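Local atomic coordinates of L-lysine 6-monooxygenase (Pseudomonas syringae pv. tomato, PDB entry 5CQF), a protein that probably hydroxylates the side-chain amine of L-lysine, using FAD and NADPH, as a step in siderophore biosynthesis. Residues 201-206 against 228-233; 326-331 against 341-346. All blocks are in the same frame, centred on the assembly; numbering follows the deposited sequence.

Contact 1: residues 201-206 against 228-233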
loop_
_atom_site.group_PDB
_atom_site.type_symbol
_atom_site.label_atom_id
_atom_site.label_comp_id
_atom_site.label_asym_id
_atom_site.label_seq_id
_atom_site.Cartn_x
_atom_site.Cartn_y
_atom_site.Cartn_z
ATOM N N LYS A 201 -33.680 1.951 17.739
ATOM C CA LYS A 201 -32.545 1.829 18.610
ATOM C C LYS A 201 -32.169 0.385 18.828
ATOM O O LYS A 201 -31.253 0.111 19.585
ATOM C CB LYS A 201 -32.874 2.475 19.967
ATOM C CG LYS A 201 -33.201 3.965 19.912
ATOM C CD LYS A 201 -33.775 4.465 21.244
ATOM C CE LYS A 201 -34.157 5.942 21.192
ATOM N NZ LYS A 201 -34.795 6.431 22.450
ATOM N N GLN A 202 -32.881 -0.548 18.219
ATOM C CA GLN A 202 -32.572 -1.964 18.438
ATOM C C GLN A 202 -32.762 -2.764 17.175
ATOM O O GLN A 202 -33.893 -2.937 16.684
ATOM C CB GLN A 202 -33.443 -2.568 19.550
ATOM C CG GLN A 202 -33.207 -4.060 19.804
ATOM C CD GLN A 202 -31.890 -4.321 20.504
ATOM O OE1 GLN A 202 -31.637 -3.800 21.590
ATOM N NE2 GLN A 202 -31.034 -5.112 19.882
ATOM N N LEU A 203 -31.648 -3.271 16.666
ATOM C CA LEU A 203 -31.701 -4.166 15.530
ATOM C C LEU A 203 -31.952 -5.609 15.985
ATOM O O LEU A 203 -31.510 -6.003 17.039
ATOM C CB LEU A 203 -30.384 -4.096 14.760
ATOM C CG LEU A 203 -30.000 -2.711 14.258
ATOM C CD1 LEU A 203 -28.656 -2.783 13.558
ATOM C CD2 LEU A 203 -31.055 -2.157 13.321
ATOM N N PRO A 204 -32.620 -6.415 15.156
ATOM C CA PRO A 204 -32.659 -7.854 15.426
ATOM C C PRO A 204 -31.299 -8.527 15.320
ATOM O O PRO A 204 -30.419 -8.039 14.621
ATOM C CB PRO A 204 -33.613 -8.404 14.361
ATOM C CG PRO A 204 -33.740 -7.347 13.338
ATOM C CD PRO A 204 -33.403 -6.034 13.968
ATOM N N LYS A 205 -31.151 -9.650 16.004
ATOM C CA LYS A 205 -29.859 -10.298 16.198
ATOM C C LYS A 205 -29.392 -11.148 15.006
ATOM O O LYS A 205 -28.219 -11.137 14.649
ATOM C CB LYS A 205 -29.919 -11.178 17.471
ATOM C CG LYS A 205 -28.585 -11.788 17.910
ATOM C CD LYS A 205 -28.724 -12.659 19.160
ATOM C CE LYS A 205 -29.231 -14.065 18.823
ATOM N NZ LYS A 205 -29.906 -14.753 19.968
ATOM N N ARG A 206 -30.312 -11.909 14.419
ATOM C CA ARG A 206 -29.959 -12.944 13.454
ATOM C C ARG A 206 -30.366 -12.485 12.074
ATOM O O ARG A 206 -31.530 -12.221 11.825
ATOM C CB ARG A 206 -30.661 -14.244 13.822
ATOM C CG ARG A 206 -30.231 -14.833 15.162
ATOM C CD ARG A 206 -31.116 -16.014 15.583
ATOM N NE ARG A 206 -32.521 -15.593 15.603
ATOM C CZ ARG A 206 -33.577 -16.405 15.629
ATOM N NH1 ARG A 206 -33.431 -17.724 15.671
ATOM N NH2 ARG A 206 -34.794 -15.878 15.612
ATOM N N PRO A 228 -22.653 -5.535 18.360
ATOM C CA PRO A 228 -21.691 -6.635 18.488
ATOM C C PRO A 228 -22.283 -8.037 18.688
ATOM O O PRO A 228 -21.558 -9.042 18.688
ATOM C CB PRO A 228 -20.850 -6.232 19.724
ATOM C CG PRO A 228 -21.280 -4.845 20.076
ATOM C CD PRO A 228 -22.685 -4.706 19.579
ATOM N N ALA A 229 -23.583 -8.125 18.886
ATOM C CA ALA A 229 -24.191 -9.430 19.081
ATOM C C ALA A 229 -24.880 -9.959 17.823
ATOM O O ALA A 229 -25.283 -11.133 17.791
ATOM C CB ALA A 229 -25.175 -9.356 20.230
ATOM N N ILE A 230 -25.038 -9.102 16.804
ATOM C CA ILE A 230 -25.641 -9.505 15.526
ATOM C C ILE A 230 -24.858 -10.645 14.878
ATOM O O ILE A 230 -23.614 -10.634 14.843
ATOM C CB ILE A 230 -25.716 -8.329 14.556
ATOM C CG1 ILE A 230 -26.920 -7.477 14.870
ATOM C CG2 ILE A 230 -25.847 -8.789 13.112
ATOM C CD1 ILE A 230 -27.090 -6.313 13.914
ATOM N N GLU A 231 -25.592 -11.623 14.371
ATOM C CA GLU A 231 -25.019 -12.743 13.624
ATOM C C GLU A 231 -25.539 -12.718 12.202
ATOM O O GLU A 231 -26.712 -12.472 11.969
ATOM C CB GLU A 231 -25.368 -14.068 14.310
ATOM C CG GLU A 231 -24.479 -14.287 15.516
ATOM C CD GLU A 231 -24.982 -15.341 16.475
ATOM O OE1 GLU A 231 -26.232 -15.505 16.627
ATOM O OE2 GLU A 231 -24.094 -15.979 17.101
ATOM N N VAL A 232 -24.658 -12.930 11.245
ATOM C CA VAL A 232 -25.029 -12.772 9.871
ATOM C C VAL A 232 -24.759 -14.072 9.149
ATOM O O VAL A 232 -23.677 -14.603 9.252
ATOM C CB VAL A 232 -24.236 -11.646 9.214
ATOM C CG1 VAL A 232 -24.549 -11.596 7.732
ATOM C CG2 VAL A 232 -24.564 -10.320 9.856
ATOM N N HIS A 233 -25.752 -14.566 8.418
ATOM C CA HIS A 233 -25.592 -15.729 7.545
ATOM C C HIS A 233 -25.604 -15.266 6.103
ATOM O O HIS A 233 -26.597 -14.732 5.627
ATOM C CB HIS A 233 -26.720 -16.716 7.796
ATOM C CG HIS A 233 -26.819 -17.122 9.232
ATOM N ND1 HIS A 233 -26.190 -18.239 9.731
ATOM C CD2 HIS A 233 -27.413 -16.521 10.284
ATOM C CE1 HIS A 233 -26.420 -18.327 11.027
ATOM N NE2 HIS A 233 -27.154 -17.289 11.388
#

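Contact 2: residues 326-331 against 341-346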
loop_
_atom_site.group_PDB
_atom_site.type_symbol
_atom_site.label_atom_id
_atom_site.label_comp_id
_atom_site.label_asym_id
_atom_site.label_seq_id
_atom_site.Cartn_x
_atom_site.Cartn_y
_atom_site.Cartn_z
ATOM N N TYR A 326 -37.844 -16.038 10.465
ATOM C CA TYR A 326 -37.899 -16.786 9.219
ATOM C C TYR A 326 -37.238 -18.127 9.399
ATOM O O TYR A 326 -36.247 -18.230 10.119
ATOM C CB TYR A 326 -37.201 -16.029 8.086
ATOM C CG TYR A 326 -37.845 -14.701 7.817
ATOM C CD1 TYR A 326 -38.862 -14.566 6.884
ATOM C CD2 TYR A 326 -37.463 -13.573 8.523
ATOM C CE1 TYR A 326 -39.464 -13.338 6.662
ATOM C CE2 TYR A 326 -38.060 -12.344 8.302
ATOM C CZ TYR A 326 -39.064 -12.239 7.382
ATOM O OH TYR A 326 -39.652 -11.020 7.198
ATOM N N ARG A 327 -37.804 -19.140 8.737
ATOM C CA ARG A 327 -37.238 -20.472 8.655
ATOM C C ARG A 327 -36.793 -20.656 7.202
ATOM O O ARG A 327 -37.610 -20.683 6.284
ATOM C CB ARG A 327 -38.271 -21.513 9.072
ATOM C CG ARG A 327 -37.747 -22.938 9.229
ATOM C CD ARG A 327 -38.909 -23.933 9.392
ATOM N NE ARG A 327 -38.546 -25.362 9.264
ATOM C CZ ARG A 327 -38.239 -26.000 8.123
ATOM N NH1 ARG A 327 -38.195 -25.367 6.940
ATOM N NH2 ARG A 327 -37.947 -27.297 8.170
ATOM N N VAL A 328 -35.482 -20.744 6.996
ATOM C CA VAL A 328 -34.914 -20.716 5.646
ATOM C C VAL A 328 -34.207 -22.017 5.334
ATOM O O VAL A 328 -33.321 -22.448 6.082
ATOM C CB VAL A 328 -33.906 -19.572 5.492
ATOM C CG1 VAL A 328 -33.475 -19.464 4.049
ATOM C CG2 VAL A 328 -34.513 -18.256 5.956
ATOM N N GLU A 329 -34.601 -22.651 4.238
ATOM C CA GLU A 329 -33.964 -23.886 3.831
ATOM C C GLU A 329 -32.982 -23.571 2.735
ATOM O O GLU A 329 -33.372 -23.021 1.700
ATOM C CB GLU A 329 -34.986 -24.917 3.316
ATOM C CG GLU A 329 -34.368 -26.285 3.008
ATOM C CD GLU A 329 -35.284 -27.204 2.216
ATOM O OE1 GLU A 329 -35.588 -26.896 1.038
ATOM O OE2 GLU A 329 -35.685 -28.246 2.768
ATOM N N LEU A 330 -31.722 -23.958 2.957
ATOM C CA LEU A 330 -30.671 -23.875 1.941
ATOM C C LEU A 330 -30.399 -25.225 1.312
ATOM O O LEU A 330 -30.405 -26.250 1.986
ATOM C CB LEU A 330 -29.359 -23.387 2.558
ATOM C CG LEU A 330 -29.333 -22.089 3.362
ATOM C CD1 LEU A 330 -27.899 -21.655 3.651
ATOM C CD2 LEU A 330 -30.079 -20.993 2.627
ATOM N N THR A 331 -30.105 -25.209 0.024
ATOM C CA THR A 331 -29.687 -26.394 -0.670
ATOM C C THR A 331 -28.337 -26.113 -1.319
ATOM O O THR A 331 -28.188 -25.138 -2.061
ATOM C CB THR A 331 -30.756 -26.807 -1.708
ATOM O OG1 THR A 331 -31.939 -27.196 -1.013
ATOM C CG2 THR A 331 -30.300 -27.963 -2.570
ATOM N N LEU A 341 -31.984 -22.708 8.506
ATOM C CA LEU A 341 -31.527 -21.562 9.321
ATOM C C LEU A 341 -32.733 -20.823 9.843
ATOM O O LEU A 341 -33.678 -20.563 9.092
ATOM C CB LEU A 341 -30.740 -20.566 8.474
ATOM C CG LEU A 341 -29.416 -21.055 7.913
ATOM C CD1 LEU A 341 -28.846 -20.063 6.908
ATOM C CD2 LEU A 341 -28.435 -21.295 9.053
ATOM N N GLU A 342 -32.711 -20.458 11.112
ATOM C CA GLU A 342 -33.723 -19.552 11.636
ATOM C C GLU A 342 -33.111 -18.174 11.872
ATOM O O GLU A 342 -32.162 -18.047 12.629
ATOM C CB GLU A 342 -34.286 -20.098 12.926
ATOM C CG GLU A 342 -34.816 -21.508 12.775
ATOM C CD GLU A 342 -35.040 -22.168 14.106
ATOM O OE1 GLU A 342 -34.112 -22.131 14.955
ATOM O OE2 GLU A 342 -36.146 -22.712 14.295
ATOM N N VAL A 343 -33.664 -17.160 11.222
ATOM C CA VAL A 343 -33.179 -15.807 11.344
ATOM C C VAL A 343 -34.307 -14.845 11.636
ATOM O O VAL A 343 -35.455 -15.199 11.486
ATOM C CB VAL A 343 -32.428 -15.366 10.070
ATOM C CG1 VAL A 343 -31.145 -16.161 9.942
ATOM C CG2 VAL A 343 -33.274 -15.530 8.823
ATOM N N ASP A 344 -33.966 -13.638 12.078
ATOM C CA ASP A 344 -34.944 -12.601 12.395
ATOM C C ASP A 344 -35.199 -11.705 11.199
ATOM O O ASP A 344 -36.259 -11.140 11.083
ATOM C CB ASP A 344 -34.454 -11.760 13.563
ATOM C CG ASP A 344 -34.246 -12.581 14.830
ATOM O OD1 ASP A 344 -35.211 -13.267 15.259
ATOM O OD2 ASP A 344 -33.118 -12.569 15.383
ATOM N N ALA A 345 -34.218 -11.545 10.313
ATOM C CA ALA A 345 -34.399 -10.708 9.132
ATOM C C ALA A 345 -33.515 -11.128 7.990
ATOM O O ALA A 345 -32.487 -11.750 8.197
ATOM C CB ALA A 345 -34.141 -9.256 9.463
ATOM N N VAL A 346 -33.926 -10.735 6.787
ATOM C CA VAL A 346 -33.318 -11.144 5.560
ATOM C C VAL A 346 -33.098 -9.911 4.707
ATOM O O VAL A 346 -33.966 -9.017 4.689
ATOM C CB VAL A 346 -34.234 -12.122 4.836
ATOM C CG1 VAL A 346 -33.738 -12.419 3.434
ATOM C CG2 VAL A 346 -34.346 -13.405 5.639
#

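Contact 1: residues 201-206 against 228-233
With CG of K205 trans to its own backbone nitrogen (chi1 -173°), the lysine chain sets off over the peptide carbonyl of A229, and CG comes within 3.4 Å of A229 O. A bend at chi3 (81°) then redirects the chain, and CE comes to 4.0 Å from OE1 of E231. The two side chains lie alongside each other and point the same way, but K205 NZ is still 5.0 Å from E231 OE1. The opposite charges may attract weakly at that range; they form no salt bridge.

The firm link is in the backbone. E231 N donates to K205 O at 2.7 Å, with an N-H...O angle of 166° and the donor nearly on the line of the carbonyl bond. The same oxygen also receives a CA-H...O contact from I230 CA at 3.2 Å. R206 and E231 follow as a parallel bridge, both side chains on one face of the sheet. I230 CG1 lies 3.6 Å from P204 O, and the apolar contact proper is between I230 CD1 and L203 CD1 at 3.9 Å, the two side chains crossing at a slant.

The two segments lead into strands 206-210 and 231-235, parallel neighbours joined by helix 214-226 in a right-handed beta-alpha-beta crossover, consistent with the Rossmann-type GxGxxA pattern that follows the first strand. L203 rests on R226 of that helix and V232 on V220 and V224, while I230 packs against W207, whose NE1 is hydrogen-bonded to P204 O.

Contact 2: residues 326-331 against 341-346
Y326 leans on V343 and the residues after it, and its side chain can be traced outward atom by atom. CB lies by V343 O and 4.0 Å from CG2 of V343, its cross-strand partner. CG is anti to the carbonyl carbon (chi1 -61°), which brings one edge of the ring to the carbonyl oxygen of D344, in the break between strands 338-343 and 345-348. One ring face is covered by CG2 of V346, 4.2 Å from CD2 of Y326. At the rim, CE2 of Y326 approaches D344 O to 3.5 Å; this oxygen and V343 O both lie near the ring plane. At the tip OH is hydrogen-bonded to OG1 of T185. The ring is also stacked with H321 of the preceding strand.

Strands 325-332 and 338-343 form an antiparallel beta hairpin; the axes of 326-331 and 341-343 come within 4.8 Å of each other, their directions 147° apart. Y326 with V343 and V328 with L341 are hydrogen-bonded pairs, each closed by two backbone bonds; the bond from Y326 N to V343 O is 2.7 Å long and almost straight, its N-H...O angle 174°. Between them R327 and E342 form a non-hydrogen-bonded pair whose side chains lie on the other face; E342 CA makes a CA-H...O contact with Y326 O at 3.2 Å.

On the face bearing Y326, the side chains of V328 and V343 cross at a slant, their CG2 atoms 4.1 Å apart, and CD1 of L330 meets CD1 of L341 at 3.7 Å. The same face packs on the parallel sheet: V328 and L341 touch L208 of strand 206-210, and L330 touches V235 of strand 231-235.

Both segments of contact 1 precede those of contact 2 in the sequence, and the contact centres lie 14 Å apart, each about 28 Å from the centre of the chain. Both reach one five-stranded parallel sheet: contact 1 pairs the starts of its strands 206-210 and 231-235, whereas contact 2 lies on the hairpin that runs into its strand 345-348. They meet through a salt bridge of 2.7 Å from R206 NH2 to D344 OD1 and a probable hydrogen bond between R206 O and A345 N. These bonds hold the point where the hairpin passes into strand 345-348, beside strand 206-210; the GxGxxA pattern is consistent with this sheet belonging to the NADPH-binding region, as in relatives.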